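Local structure of ribonucleoside-diphosphate reductase (6QRZ) at residues A[85-90]-A[144-149]; A[101-106]-A[170-175]; A[204-209]-A[277-282]. The protein is an R2-like ligand-binding oxidase of the ferritin-like superfamily that carries a mixed manganese/iron cofactor and probably uses it in oxidation chemistry. All coordinates share one frame; numbering follows the deposited sequence.

Contact 1. Residues A[85-90]-A[144-149]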
ATOM      1  N   ILE A  85     -22.047  -6.349  13.179  1.00 59.15           N
ATOM      2  CA  ILE A  85     -21.206  -5.160  13.090  1.00 58.92           C
ATOM      3  C   ILE A  85     -19.777  -5.524  12.705  1.00 59.38           C
ATOM      4  O   ILE A  85     -19.067  -4.716  12.096  1.00 59.26           O
ATOM      5  CB  ILE A  85     -21.261  -4.371  14.411  1.00 48.84           C
ATOM      6  CG1 ILE A  85     -20.870  -5.266  15.589  1.00 48.84           C
ATOM      7  CG2 ILE A  85     -22.651  -3.784  14.620  1.00 48.84           C
ATOM      8  CD1 ILE A  85     -21.122  -4.637  16.942  1.00 48.84           C
ATOM      9  N   VAL A  86     -19.327  -6.734  13.047  1.00 54.69           N
ATOM     10  CA  VAL A  86     -18.020  -7.188  12.585  1.00 54.21           C
ATOM     11  C   VAL A  86     -18.062  -7.486  11.091  1.00 53.76           C
ATOM     12  O   VAL A  86     -17.112  -7.191  10.355  1.00 54.46           O
ATOM     13  CB  VAL A  86     -17.555  -8.408  13.402  1.00 44.56           C
ATOM     14  CG1 VAL A  86     -16.366  -9.082  12.736  1.00 44.56           C
ATOM     15  CG2 VAL A  86     -17.193  -7.986  14.817  1.00 44.56           C
ATOM     16  N   SER A  87     -19.169  -8.062  10.616  1.00 50.27           N
ATOM     17  CA  SER A  87     -19.328  -8.296   9.185  1.00 48.98           C
ATOM     18  C   SER A  87     -19.394  -6.990   8.406  1.00 50.10           C
ATOM     19  O   SER A  87     -19.064  -6.963   7.216  1.00 48.09           O
ATOM     20  CB  SER A  87     -20.585  -9.125   8.920  1.00 48.65           C
ATOM     21  OG  SER A  87     -20.564 -10.337   9.652  1.00 50.44           O
ATOM     22  N   LEU A  88     -19.820  -5.902   9.053  1.00 48.92           N
ATOM     23  CA  LEU A  88     -19.882  -4.615   8.369  1.00 48.80           C
ATOM     24  C   LEU A  88     -18.486  -4.054   8.129  1.00 48.26           C
ATOM     25  O   LEU A  88     -18.163  -3.620   7.018  1.00 47.78           O
ATOM     26  CB  LEU A  88     -20.730  -3.633   9.176  1.00 40.10           C
ATOM     27  CG  LEU A  88     -22.211  -3.985   9.309  1.00 40.10           C
ATOM     28  CD1 LEU A  88     -22.949  -2.921  10.106  1.00 40.10           C
ATOM     29  CD2 LEU A  88     -22.841  -4.173   7.938  1.00 40.10           C
ATOM     30  N   PHE A  89     -17.641  -4.054   9.162  1.00 42.57           N
ATOM     31  CA  PHE A  89     -16.282  -3.552   8.993  1.00 44.03           C
ATOM     32  C   PHE A  89     -15.490  -4.426   8.027  1.00 43.39           C
ATOM     33  O   PHE A  89     -14.901  -3.925   7.064  1.00 43.38           O
ATOM     34  CB  PHE A  89     -15.579  -3.462  10.348  1.00 44.52           C
ATOM     35  CG  PHE A  89     -16.006  -2.283  11.173  1.00 44.32           C
ATOM     36  CD1 PHE A  89     -15.494  -1.021  10.917  1.00 43.41           C
ATOM     37  CD2 PHE A  89     -16.914  -2.435  12.208  1.00 43.20           C
ATOM     38  CE1 PHE A  89     -15.884   0.067  11.674  1.00 43.85           C
ATOM     39  CE2 PHE A  89     -17.308  -1.350  12.969  1.00 43.48           C
ATOM     40  CZ  PHE A  89     -16.791  -0.098  12.701  1.00 44.59           C
ATOM     41  N   MET A  90     -15.485  -5.743   8.261  1.00 45.04           N
ATOM     42  CA  MET A  90     -14.715  -6.649   7.413  1.00 45.69           C
ATOM     43  C   MET A  90     -15.126  -6.529   5.951  1.00 45.66           C
ATOM     44  O   MET A  90     -14.287  -6.656   5.050  1.00 44.62           O
ATOM     45  CB  MET A  90     -14.882  -8.089   7.898  1.00 39.23           C
ATOM     46  CG  MET A  90     -14.002  -9.089   7.173  1.00 39.23           C
ATOM     47  SD  MET A  90     -14.392 -10.790   7.614  1.00 39.23           S
ATOM     48  CE  MET A  90     -16.062 -10.919   6.984  1.00 39.23           C
ATOM     49  N   ASP A 144     -18.664 -19.804   8.181  1.00 62.37           N
ATOM     50  CA  ASP A 144     -19.764 -19.681   7.240  1.00 61.78           C
ATOM     51  C   ASP A 144     -19.736 -18.316   6.554  1.00 60.49           C
ATOM     52  O   ASP A 144     -18.856 -17.484   6.787  1.00 60.03           O
ATOM     53  CB  ASP A 144     -21.101 -19.922   7.946  1.00 38.30           C
ATOM     54  CG  ASP A 144     -21.290 -19.035   9.161  1.00 38.30           C
ATOM     55  OD1 ASP A 144     -20.361 -18.268   9.494  1.00 38.30           O
ATOM     56  OD2 ASP A 144     -22.369 -19.105   9.785  1.00 38.30           O
ATOM     57  N   ASP A 145     -20.723 -18.092   5.691  1.00 50.66           N
ATOM     58  CA  ASP A 145     -20.817 -16.857   4.931  1.00 50.90           C
ATOM     59  C   ASP A 145     -21.400 -15.742   5.790  1.00 49.98           C
ATOM     60  O   ASP A 145     -22.248 -15.969   6.659  1.00 50.73           O
ATOM     61  CB  ASP A 145     -21.678 -17.067   3.681  1.00 50.44           C
ATOM     62  CG  ASP A 145     -21.684 -15.859   2.754  1.00 53.88           C
ATOM     63  OD1 ASP A 145     -21.048 -14.836   3.081  1.00 55.00           O
ATOM     64  OD2 ASP A 145     -22.331 -15.939   1.688  1.00 58.37           O
ATOM     65  N   LEU A 146     -20.929 -14.520   5.533  1.00 47.14           N
ATOM     66  CA  LEU A 146     -21.403 -13.330   6.229  1.00 47.01           C
ATOM     67  C   LEU A 146     -22.030 -12.324   5.271  1.00 47.68           C
ATOM     68  O   LEU A 146     -22.225 -11.163   5.640  1.00 47.70           O
ATOM     69  CB  LEU A 146     -20.262 -12.680   7.013  1.00 46.58           C
ATOM     70  CG  LEU A 146     -19.659 -13.546   8.120  1.00 47.83           C
ATOM     71  CD1 LEU A 146     -18.566 -12.804   8.872  1.00 46.88           C
ATOM     72  CD2 LEU A 146     -20.743 -14.024   9.072  1.00 50.33           C
ATOM     73  N   THR A 147     -22.344 -12.745   4.043  1.00 60.54           N
ATOM     74  CA  THR A 147     -22.999 -11.859   3.086  1.00 61.46           C
ATOM     75  C   THR A 147     -24.436 -11.540   3.488  1.00 61.07           C
ATOM     76  O   THR A 147     -24.975 -10.513   3.061  1.00 61.16           O
ATOM     77  CB  THR A 147     -22.964 -12.488   1.688  1.00 41.60           C
ATOM     78  OG1 THR A 147     -21.635 -12.947   1.407  1.00 41.60           O
ATOM     79  CG2 THR A 147     -23.365 -11.477   0.624  1.00 41.60           C
ATOM     80  N   ILE A 148     -25.056 -12.376   4.320  1.00 72.53           N
ATOM     81  CA  ILE A 148     -26.425 -12.142   4.770  1.00 73.15           C
ATOM     82  C   ILE A 148     -26.433 -11.109   5.891  1.00 73.49           C
ATOM     83  O   ILE A 148     -27.440 -10.941   6.588  1.00 72.65           O
ATOM     84  CB  ILE A 148     -27.096 -13.456   5.213  1.00 52.22           C
ATOM     85  CG1 ILE A 148     -26.161 -14.275   6.108  1.00 52.22           C
ATOM     86  CG2 ILE A 148     -27.528 -14.270   4.000  1.00 52.22           C
ATOM     87  CD1 ILE A 148     -26.417 -14.102   7.588  1.00 52.22           C
ATOM     88  N   PHE A 149     -25.308 -10.414   6.072  1.00 61.78           N
ATOM     89  CA  PHE A 149     -25.213  -9.286   6.986  1.00 63.23           C
ATOM     90  C   PHE A 149     -24.903  -7.966   6.299  1.00 63.08           C
ATOM     91  O   PHE A 149     -25.217  -6.912   6.861  1.00 63.59           O
ATOM     92  CB  PHE A 149     -24.132  -9.536   8.050  1.00 45.78           C
ATOM     93  CG  PHE A 149     -24.538 -10.511   9.115  1.00 45.78           C
ATOM     94  CD1 PHE A 149     -25.423 -10.134  10.110  1.00 45.78           C
ATOM     95  CD2 PHE A 149     -24.023 -11.795   9.133  1.00 45.78           C
ATOM     96  CE1 PHE A 149     -25.795 -11.023  11.097  1.00 45.78           C
ATOM     97  CE2 PHE A 149     -24.392 -12.691  10.119  1.00 45.78           C
ATOM     98  CZ  PHE A 149     -25.280 -12.304  11.102  1.00 45.78           C
TER
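Ser-87 faces the gap between Leu-146 and Phe-149, and its small side chain lets the 144-149 segment come close to the helix that carries it. The CA atoms of Ser-87 and Leu-146 are 6.2 Å apart. CB of Ser-87 lies 3.7 Å from CB of Phe-149, while OG lies nearer the leucine, 3.3 Å from Leu-146 CD1. Its hydroxyl bonds back to the carbonyl of Leu-83 in the same helix, which satisfies this polar atom among apolar neighbours. OG, beside the backbone N (chi1 -55°), is thereby turned both to Leu-83 O and to Leu-146. The Phe-149 ring is approached obliquely by OG, while the carbonyl O of Leu-146 lies in the ring plane at its edge.

One turn further along the helix, Met-90 extends with CG anti to its backbone N and then bends at its last torsion (chi3 64°). This brings CE to 3.7 Å from Leu-146 CD1, the two chains crossing at about a right angle. A long, flexible thioether suits this place, its terminal methyl carried across to the leucine. Leu-88 adds a lighter touch, CD2 resting 3.8 Å from Phe-149 O.

An Asx turn brackets Leu-146. Asp-145 OD1 takes two donors from Thr-147: the hydroxyl OG1 on its syn lone pair, and the backbone N from above the carboxylate plane at 2.6 Å. Thr-35 of the second subunit packs on Met-90 and Asp-145, so the contact is part of the dimer interface.

The arrangement joins a long helix of the ferritin-like R2 bundle, which a few residues after Met-90 supplies the manganese ligand Glu-93, to a connecting segment in which an Asx turn leads into the short helix 147-150.

Contact 2. Residues A[101-106]-A[170-175]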
ATOM      1  N   THR A 101      -7.459   2.516  -5.177  1.00 34.45           N
ATOM      2  CA  THR A 101      -6.625   2.523  -6.377  1.00 36.02           C
ATOM      3  C   THR A 101      -6.855   3.742  -7.265  1.00 33.78           C
ATOM      4  O   THR A 101      -5.862   4.345  -7.709  1.00 33.35           O
ATOM      5  CB  THR A 101      -6.832   1.216  -7.151  1.00 36.49           C
ATOM      6  OG1 THR A 101      -6.502   0.106  -6.307  1.00 36.49           O
ATOM      7  CG2 THR A 101      -5.951   1.182  -8.389  1.00 36.49           C
ATOM      8  N   PRO A 102      -8.091   4.161  -7.573  1.00 38.21           N
ATOM      9  CA  PRO A 102      -8.244   5.383  -8.379  1.00 37.67           C
ATOM     10  C   PRO A 102      -7.720   6.626  -7.688  1.00 37.02           C
ATOM     11  O   PRO A 102      -7.196   7.525  -8.358  1.00 37.08           O
ATOM     12  CB  PRO A 102      -9.759   5.468  -8.612  1.00 38.83           C
ATOM     13  CG  PRO A 102     -10.267   4.100  -8.376  1.00 38.14           C
ATOM     14  CD  PRO A 102      -9.396   3.528  -7.309  1.00 37.83           C
ATOM     15  N   LEU A 103      -7.846   6.706  -6.362  1.00 32.28           N
ATOM     16  CA  LEU A 103      -7.341   7.868  -5.640  1.00 32.14           C
ATOM     17  C   LEU A 103      -5.818   7.921  -5.677  1.00 32.79           C
ATOM     18  O   LEU A 103      -5.231   9.006  -5.750  1.00 30.73           O
ATOM     19  CB  LEU A 103      -7.851   7.846  -4.199  1.00 36.52           C
ATOM     20  CG  LEU A 103      -7.487   9.037  -3.314  1.00 36.52           C
ATOM     21  CD1 LEU A 103      -7.918  10.340  -3.966  1.00 36.52           C
ATOM     22  CD2 LEU A 103      -8.121   8.887  -1.941  1.00 36.52           C
ATOM     23  N   ILE A 104      -5.163   6.760  -5.632  1.00 28.78           N
ATOM     24  CA  ILE A 104      -3.710   6.726  -5.754  1.00 30.33           C
ATOM     25  C   ILE A 104      -3.287   7.099  -7.170  1.00 30.56           C
ATOM     26  O   ILE A 104      -2.361   7.894  -7.367  1.00 29.99           O
ATOM     27  CB  ILE A 104      -3.168   5.344  -5.346  1.00 34.28           C
ATOM     28  CG1 ILE A 104      -3.486   5.061  -3.876  1.00 34.28           C
ATOM     29  CG2 ILE A 104      -1.671   5.264  -5.587  1.00 34.28           C
ATOM     30  CD1 ILE A 104      -3.044   3.692  -3.409  1.00 34.28           C
ATOM     31  N   SER A 105      -3.965   6.540  -8.176  1.00 33.37           N
ATOM     32  CA  SER A 105      -3.631   6.862  -9.560  1.00 34.32           C
ATOM     33  C   SER A 105      -3.911   8.324  -9.877  1.00 33.26           C
ATOM     34  O   SER A 105      -3.188   8.934 -10.675  1.00 33.02           O
ATOM     35  CB  SER A 105      -4.406   5.956 -10.515  1.00 33.99           C
ATOM     36  OG  SER A 105      -4.067   6.230 -11.865  1.00 39.53           O
ATOM     37  N   THR A 106      -4.950   8.903  -9.271  1.00 33.61           N
ATOM     38  CA  THR A 106      -5.222  10.322  -9.470  1.00 33.54           C
ATOM     39  C   THR A 106      -4.103  11.180  -8.894  1.00 33.30           C
ATOM     40  O   THR A 106      -3.689  12.169  -9.511  1.00 33.40           O
ATOM     41  CB  THR A 106      -6.563  10.696  -8.838  1.00 33.61           C
ATOM     42  OG1 THR A 106      -7.599   9.877  -9.395  1.00 33.61           O
ATOM     43  CG2 THR A 106      -6.889  12.158  -9.102  1.00 33.61           C
ATOM     44  N   TRP A 170     -14.081   5.002  -8.493  1.00 54.08           N
ATOM     45  CA  TRP A 170     -13.689   4.645  -9.851  1.00 55.33           C
ATOM     46  C   TRP A 170     -14.153   5.655 -10.892  1.00 55.43           C
ATOM     47  O   TRP A 170     -13.872   5.460 -12.080  1.00 55.86           O
ATOM     48  CB  TRP A 170     -14.209   3.249 -10.194  1.00 41.37           C
ATOM     49  CG  TRP A 170     -13.519   2.174  -9.412  1.00 41.37           C
ATOM     50  CD1 TRP A 170     -13.960   1.581  -8.265  1.00 41.37           C
ATOM     51  CD2 TRP A 170     -12.250   1.579  -9.710  1.00 41.37           C
ATOM     52  NE1 TRP A 170     -13.047   0.647  -7.834  1.00 41.37           N
ATOM     53  CE2 TRP A 170     -11.989   0.627  -8.705  1.00 41.37           C
ATOM     54  CE3 TRP A 170     -11.312   1.755 -10.733  1.00 41.37           C
ATOM     55  CZ2 TRP A 170     -10.830  -0.147  -8.692  1.00 41.37           C
ATOM     56  CZ3 TRP A 170     -10.160   0.987 -10.717  1.00 41.37           C
ATOM     57  CH2 TRP A 170      -9.930   0.048  -9.705  1.00 41.37           C
ATOM     58  N   LYS A 171     -14.856   6.718 -10.488  1.00 53.82           N
ATOM     59  CA  LYS A 171     -15.059   7.849 -11.383  1.00 52.70           C
ATOM     60  C   LYS A 171     -13.790   8.677 -11.530  1.00 52.15           C
ATOM     61  O   LYS A 171     -13.648   9.409 -12.515  1.00 50.82           O
ATOM     62  CB  LYS A 171     -16.203   8.728 -10.875  1.00 45.78           C
ATOM     63  CG  LYS A 171     -16.768   9.693 -11.904  1.00 45.78           C
ATOM     64  CD  LYS A 171     -17.924  10.493 -11.323  1.00 45.78           C
ATOM     65  CE  LYS A 171     -18.498  11.467 -12.340  1.00 45.78           C
ATOM     66  NZ  LYS A 171     -19.564  12.322 -11.746  1.00 45.78           N
ATOM     67  N   LEU A 172     -12.865   8.570 -10.571  1.00 44.11           N
ATOM     68  CA  LEU A 172     -11.575   9.237 -10.701  1.00 44.22           C
ATOM     69  C   LEU A 172     -10.731   8.613 -11.802  1.00 46.56           C
ATOM     70  O   LEU A 172      -9.881   9.293 -12.389  1.00 46.60           O
ATOM     71  CB  LEU A 172     -10.822   9.188  -9.372  1.00 44.33           C
ATOM     72  CG  LEU A 172     -11.501   9.812  -8.155  1.00 43.01           C
ATOM     73  CD1 LEU A 172     -10.684   9.550  -6.900  1.00 40.72           C
ATOM     74  CD2 LEU A 172     -11.690  11.297  -8.369  1.00 37.51           C
ATOM     75  N   ARG A 173     -10.941   7.326 -12.089  1.00 52.72           N
ATOM     76  CA  ARG A 173     -10.164   6.664 -13.134  1.00 54.74           C
ATOM     77  C   ARG A 173     -10.467   7.254 -14.504  1.00 55.22           C
ATOM     78  O   ARG A 173      -9.556   7.459 -15.314  1.00 56.83           O
ATOM     79  CB  ARG A 173     -10.443   5.161 -13.122  1.00 43.00           C
ATOM     80  CG  ARG A 173      -9.620   4.368 -14.128  1.00 43.00           C
ATOM     81  CD  ARG A 173      -9.966   2.884 -14.096  1.00 43.00           C
ATOM     82  NE  ARG A 173     -11.317   2.621 -14.587  1.00 43.00           N
ATOM     83  CZ  ARG A 173     -11.867   1.414 -14.652  1.00 43.00           C
ATOM     84  NH1 ARG A 173     -11.185   0.347 -14.254  1.00 43.00           N
ATOM     85  NH2 ARG A 173     -13.102   1.269 -15.114  1.00 43.00           N
ATOM     86  N   VAL A 174     -11.738   7.537 -14.780  1.00 50.14           N
ATOM     87  CA  VAL A 174     -12.111   8.125 -16.060  1.00 49.88           C
ATOM     88  C   VAL A 174     -12.114   9.653 -16.002  1.00 49.45           C
ATOM     89  O   VAL A 174     -11.896  10.310 -17.025  1.00 48.68           O
ATOM     90  CB  VAL A 174     -13.477   7.576 -16.511  1.00 38.05           C
ATOM     91  CG1 VAL A 174     -14.581   8.016 -15.557  1.00 38.05           C
ATOM     92  CG2 VAL A 174     -13.790   7.994 -17.943  1.00 38.05           C
ATOM     93  N   ASP A 175     -12.332  10.236 -14.823  1.00 54.85           N
ATOM     94  CA  ASP A 175     -12.387  11.688 -14.665  1.00 53.93           C
ATOM     95  C   ASP A 175     -11.695  12.072 -13.365  1.00 52.80           C
ATOM     96  O   ASP A 175     -12.314  12.084 -12.293  1.00 50.62           O
ATOM     97  CB  ASP A 175     -13.832  12.193 -14.686  1.00 54.41           C
ATOM     98  CG  ASP A 175     -13.922  13.706 -14.776  1.00 56.71           C
ATOM     99  OD1 ASP A 175     -12.868  14.364 -14.907  1.00 57.98           O
ATOM    100  OD2 ASP A 175     -15.052  14.237 -14.716  1.00 55.92           O
TER
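Pro-102 meets Trp-170 and Leu-172 with different parts of its ring, and following it outward from the backbone traces most of the contact. CB lies 3.9 Å from Leu-172 CB. CG, the outermost atom, sits over one face of the indole, 3.6 Å from the centroid of the six-membered ring and 21° off its normal, a CH-pi contact displaced toward the rim. CD, leading back to the backbone N, passes 4.1 Å from Trp-170 CE2. A rigid, compact proline ring suits a flat aromatic face well, and the two side chains cross at about a right angle. The CA-CB bond of Trp-170 leads away from helix 100-109, yet CG stands beside the backbone N (chi1 -69°) and the broad indole reaches back over the proline.

Leu-172 fills the next place along. Its CB is 3.3 Å from Thr-106 OG1, and its CD1 lies beside Leu-103 CD1, the two leucines pointing the same way. The threonine can accept this apolar neighbour because its hydroxyl is engaged within its own helix: Thr-106 OG1 donates to Pro-102 O at 2.6 Å. Thr-106 N reaches that same oxygen from the opposite face of the carbonyl plane.

Leu-181 of helix 178-190 covers Leu-103 and Thr-106, and Ser-105 of the second subunit packs against Trp-170. The contact is apolar packing between helix 100-109 and the short, weakly bonded helix 171-174 with the tryptophan just before it, at the end of the ferritin-like helical bundle and at the dimer interface.

Contact 3. Residues A[204-209]-A[277-282]; sequences FKHIFN and FGLTPD
The CA atoms of Ile-207 and Phe-277 come within 5.9 Å of each other where a loop that runs into helix 281-301 meets helix 192-211, one of the helices of the ferritin-like R2 bundle. Phe-277 and Gly-278 both have positive phi, 58° and 65°, so the chain turns through two left-handed conformations; glycine, lacking a side chain, adopts this readily, whereas the phenylalanine does so with its ring packed against the helix.

Ile-207 and Phe-277 carry the contact. The isoleucine spreads over one face of the ring: CG1 lies 3.6 Å from Phe-277 CG, Ile-207 CD1 is 3.7 Å from Phe-277 CD2, and Ile-207 CG2 lies over Phe-277 CD1 and CE1. With CG1 beside the backbone N and CG2 anti to it, both branches are turned onto that same face, and a beta-branched side chain suits the place by laying CG1, CG2 and CD1 together over the flat ring. Around this pair, Ile-85 of helix 76-98 lies against Ile-207, and Glu-78 of that helix touches Phe-277, so the loop residue is held between two helices.

Leu-279, also buried, extends the apolar patch along the helix to His-206. Its CD2 makes the real contact, resting 3.8 Å from His-206 CB and approaching the imidazole obliquely, while its CD1 stays a loose 4.5 Å from Ile-207 CG1. Leucine fits here as an apolar filler with its forked end turned to the helix. His-206 lies at the margin of the contact, where its ring also meets that of Phe-283 in the following helix.

CG2 of Ile-207 sits 3.9 Å from the centroid of the Phe-277 ring, 25° off its normal, in a CH-pi contact.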
ATOM      1  N   PHE A 204     -18.462  -0.413  19.576  1.00 47.28           N
ATOM      2  CA  PHE A 204     -17.505  -1.321  20.198  1.00 48.18           C
ATOM      3  C   PHE A 204     -17.076  -0.828  21.576  1.00 48.62           C
ATOM      4  O   PHE A 204     -16.672  -1.632  22.422  1.00 48.35           O
ATOM      5  CB  PHE A 204     -16.281  -1.496  19.300  1.00 39.80           C
ATOM      6  CG  PHE A 204     -16.504  -2.419  18.134  1.00 39.80           C
ATOM      7  CD1 PHE A 204     -17.430  -3.446  18.210  1.00 39.80           C
ATOM      8  CD2 PHE A 204     -15.784  -2.258  16.962  1.00 39.80           C
ATOM      9  CE1 PHE A 204     -17.633  -4.295  17.134  1.00 39.80           C
ATOM     10  CE2 PHE A 204     -15.982  -3.100  15.886  1.00 39.80           C
ATOM     11  CZ  PHE A 204     -16.908  -4.121  15.971  1.00 39.80           C
ATOM     12  N   LYS A 205     -17.152   0.483  21.815  1.00 55.73           N
ATOM     13  CA  LYS A 205     -16.742   1.029  23.106  1.00 57.03           C
ATOM     14  C   LYS A 205     -17.693   0.602  24.219  1.00 57.25           C
ATOM     15  O   LYS A 205     -17.254   0.293  25.334  1.00 57.66           O
ATOM     16  CB  LYS A 205     -16.660   2.554  23.020  1.00 47.48           C
ATOM     17  CG  LYS A 205     -16.320   3.244  24.329  1.00 47.48           C
ATOM     18  CD  LYS A 205     -16.301   4.754  24.161  1.00 47.48           C
ATOM     19  CE  LYS A 205     -15.954   5.456  25.465  1.00 47.48           C
ATOM     20  NZ  LYS A 205     -14.588   5.106  25.946  1.00 47.48           N
ATOM     21  N   HIS A 206     -18.997   0.574  23.938  1.00 61.73           N
ATOM     22  CA  HIS A 206     -19.987   0.193  24.937  1.00 61.84           C
ATOM     23  C   HIS A 206     -20.167  -1.315  25.052  1.00 61.45           C
ATOM     24  O   HIS A 206     -20.758  -1.778  26.035  1.00 62.20           O
ATOM     25  CB  HIS A 206     -21.334   0.852  24.620  1.00 51.71           C
ATOM     26  CG  HIS A 206     -21.281   2.348  24.599  1.00 51.71           C
ATOM     27  ND1 HIS A 206     -21.103   3.103  25.738  1.00 51.71           N
ATOM     28  CD2 HIS A 206     -21.386   3.230  23.577  1.00 51.71           C
ATOM     29  CE1 HIS A 206     -21.097   4.385  25.418  1.00 51.71           C
ATOM     30  NE2 HIS A 206     -21.265   4.489  24.112  1.00 51.71           N
ATOM     31  N   ILE A 207     -19.678  -2.088  24.087  1.00 53.04           N
ATOM     32  CA  ILE A 207     -19.789  -3.542  24.151  1.00 52.83           C
ATOM     33  C   ILE A 207     -18.637  -4.150  24.940  1.00 52.51           C
ATOM     34  O   ILE A 207     -18.841  -5.069  25.738  1.00 52.86           O
ATOM     35  CB  ILE A 207     -19.869  -4.127  22.727  1.00 52.95           C
ATOM     36  CG1 ILE A 207     -21.201  -3.760  22.070  1.00 53.67           C
ATOM     37  CG2 ILE A 207     -19.676  -5.641  22.746  1.00 53.42           C
ATOM     38  CD1 ILE A 207     -21.350  -4.282  20.655  1.00 54.33           C
ATOM     39  N   PHE A 208     -17.419  -3.641  24.747  1.00 66.93           N
ATOM     40  CA  PHE A 208     -16.253  -4.243  25.383  1.00 66.57           C
ATOM     41  C   PHE A 208     -16.075  -3.757  26.816  1.00 65.96           C
ATOM     42  O   PHE A 208     -15.648  -4.525  27.685  1.00 65.68           O
ATOM     43  CB  PHE A 208     -14.994  -3.944  24.566  1.00 51.10           C
ATOM     44  CG  PHE A 208     -15.082  -4.370  23.127  1.00 51.10           C
ATOM     45  CD1 PHE A 208     -15.901  -5.421  22.746  1.00 51.10           C
ATOM     46  CD2 PHE A 208     -14.341  -3.719  22.155  1.00 51.10           C
ATOM     47  CE1 PHE A 208     -15.983  -5.810  21.424  1.00 51.10           C
ATOM     48  CE2 PHE A 208     -14.418  -4.104  20.831  1.00 51.10           C
ATOM     49  CZ  PHE A 208     -15.241  -5.150  20.465  1.00 51.10           C
ATOM     50  N   ASN A 209     -16.397  -2.490  27.082  1.00 78.00           N
ATOM     51  CA  ASN A 209     -16.146  -1.920  28.400  1.00 77.22           C
ATOM     52  C   ASN A 209     -17.247  -2.260  29.398  1.00 79.71           C
ATOM     53  O   ASN A 209     -16.966  -2.422  30.590  1.00 78.70           O
ATOM     54  CB  ASN A 209     -15.983  -0.403  28.288  1.00 60.45           C
ATOM     55  CG  ASN A 209     -15.392   0.218  29.540  1.00 60.45           C
ATOM     56  OD1 ASN A 209     -14.890  -0.484  30.418  1.00 60.45           O
ATOM     57  ND2 ASN A 209     -15.441   1.543  29.623  1.00 60.45           N
ATOM     58  N   PHE A 277     -26.583  -5.539  24.240  1.00 65.30           N
ATOM     59  CA  PHE A 277     -25.424  -4.935  24.899  1.00 64.88           C
ATOM     60  C   PHE A 277     -25.784  -3.637  25.620  1.00 65.99           C
ATOM     61  O   PHE A 277     -24.925  -2.780  25.838  1.00 65.08           O
ATOM     62  CB  PHE A 277     -24.282  -4.687  23.907  1.00 64.50           C
ATOM     63  CG  PHE A 277     -23.763  -5.936  23.252  1.00 63.46           C
ATOM     64  CD1 PHE A 277     -22.889  -6.773  23.924  1.00 65.07           C
ATOM     65  CD2 PHE A 277     -24.137  -6.266  21.959  1.00 62.95           C
ATOM     66  CE1 PHE A 277     -22.404  -7.922  23.326  1.00 64.30           C
ATOM     67  CE2 PHE A 277     -23.654  -7.416  21.351  1.00 65.90           C
ATOM     68  CZ  PHE A 277     -22.786  -8.244  22.037  1.00 66.29           C
ATOM     69  N   GLY A 278     -27.050  -3.484  26.001  1.00 64.52           N
ATOM     70  CA  GLY A 278     -27.496  -2.261  26.643  1.00 65.75           C
ATOM     71  C   GLY A 278     -27.431  -1.036  25.759  1.00 64.92           C
ATOM     72  O   GLY A 278     -27.249   0.078  26.262  1.00 63.86           O
ATOM     73  N   LEU A 279     -27.572  -1.212  24.448  1.00 69.97           N
ATOM     74  CA  LEU A 279     -27.495  -0.107  23.505  1.00 70.01           C
ATOM     75  C   LEU A 279     -28.881   0.461  23.232  1.00 69.93           C
ATOM     76  O   LEU A 279     -29.855  -0.282  23.084  1.00 69.51           O
ATOM     77  CB  LEU A 279     -26.852  -0.562  22.194  1.00 70.70           C
ATOM     78  CG  LEU A 279     -25.379  -0.968  22.262  1.00 71.69           C
ATOM     79  CD1 LEU A 279     -24.912  -1.512  20.921  1.00 72.45           C
ATOM     80  CD2 LEU A 279     -24.520   0.210  22.694  1.00 68.94           C
ATOM     81  N   THR A 280     -28.957   1.789  23.166  1.00 92.88           N
ATOM     82  CA  THR A 280     -30.195   2.495  22.864  1.00 92.91           C
ATOM     83  C   THR A 280     -30.202   2.915  21.404  1.00 93.87           C
ATOM     84  O   THR A 280     -29.216   3.504  20.934  1.00 90.38           O
ATOM     85  CB  THR A 280     -30.343   3.725  23.757  1.00 61.11           C
ATOM     86  OG1 THR A 280     -30.318   3.323  25.133  1.00 61.11           O
ATOM     87  CG2 THR A 280     -31.652   4.445  23.469  1.00 61.11           C
ATOM     88  N   PRO A 281     -31.269   2.630  20.652  1.00101.98           N
ATOM     89  CA  PRO A 281     -31.290   3.039  19.237  1.00102.83           C
ATOM     90  C   PRO A 281     -31.254   4.543  19.043  1.00102.65           C
ATOM     91  O   PRO A 281     -30.801   5.011  17.992  1.00102.78           O
ATOM     92  CB  PRO A 281     -32.598   2.428  18.715  1.00 68.44           C
ATOM     93  CG  PRO A 281     -33.446   2.250  19.931  1.00 68.44           C
ATOM     94  CD  PRO A 281     -32.495   1.912  21.040  1.00 68.44           C
ATOM     95  N   ASP A 282     -31.718   5.318  20.024  1.00 90.04           N
ATOM     96  CA  ASP A 282     -31.648   6.772  19.939  1.00 91.76           C
ATOM     97  C   ASP A 282     -30.277   7.323  20.307  1.00 90.46           C
ATOM     98  O   ASP A 282     -30.043   8.523  20.131  1.00 89.64           O
ATOM     99  CB  ASP A 282     -32.712   7.404  20.839  1.00 92.71           C
ATOM    100  CG  ASP A 282     -34.125   7.072  20.396  1.00 97.50           C
ATOM    101  OD1 ASP A 282     -34.341   6.893  19.179  1.00104.62           O
ATOM    102  OD2 ASP A 282     -35.018   6.990  21.265  1.00106.30           O
TER

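How the contacts relate
From the N terminus, helix 76-98 opens contact 1 at 85-90 and helix 100-109 follows with the first half of contact 2. Contact 1 closes at 144-149, after helix 113-139, and contact 2 only at 170-175, after helix 155-169; the two loops therefore cross rather than nest. They do not touch, their nearest atoms being about 15 Å apart, yet both lie against the second subunit. Contact 3 comes later, in series, tying helix 192-211 to the loop before helix 281-301. It touches contact 1 through Ile-85 and Phe-89, which pack on Phe-204, and lies on the opposite side of the chain's centre from contact 2.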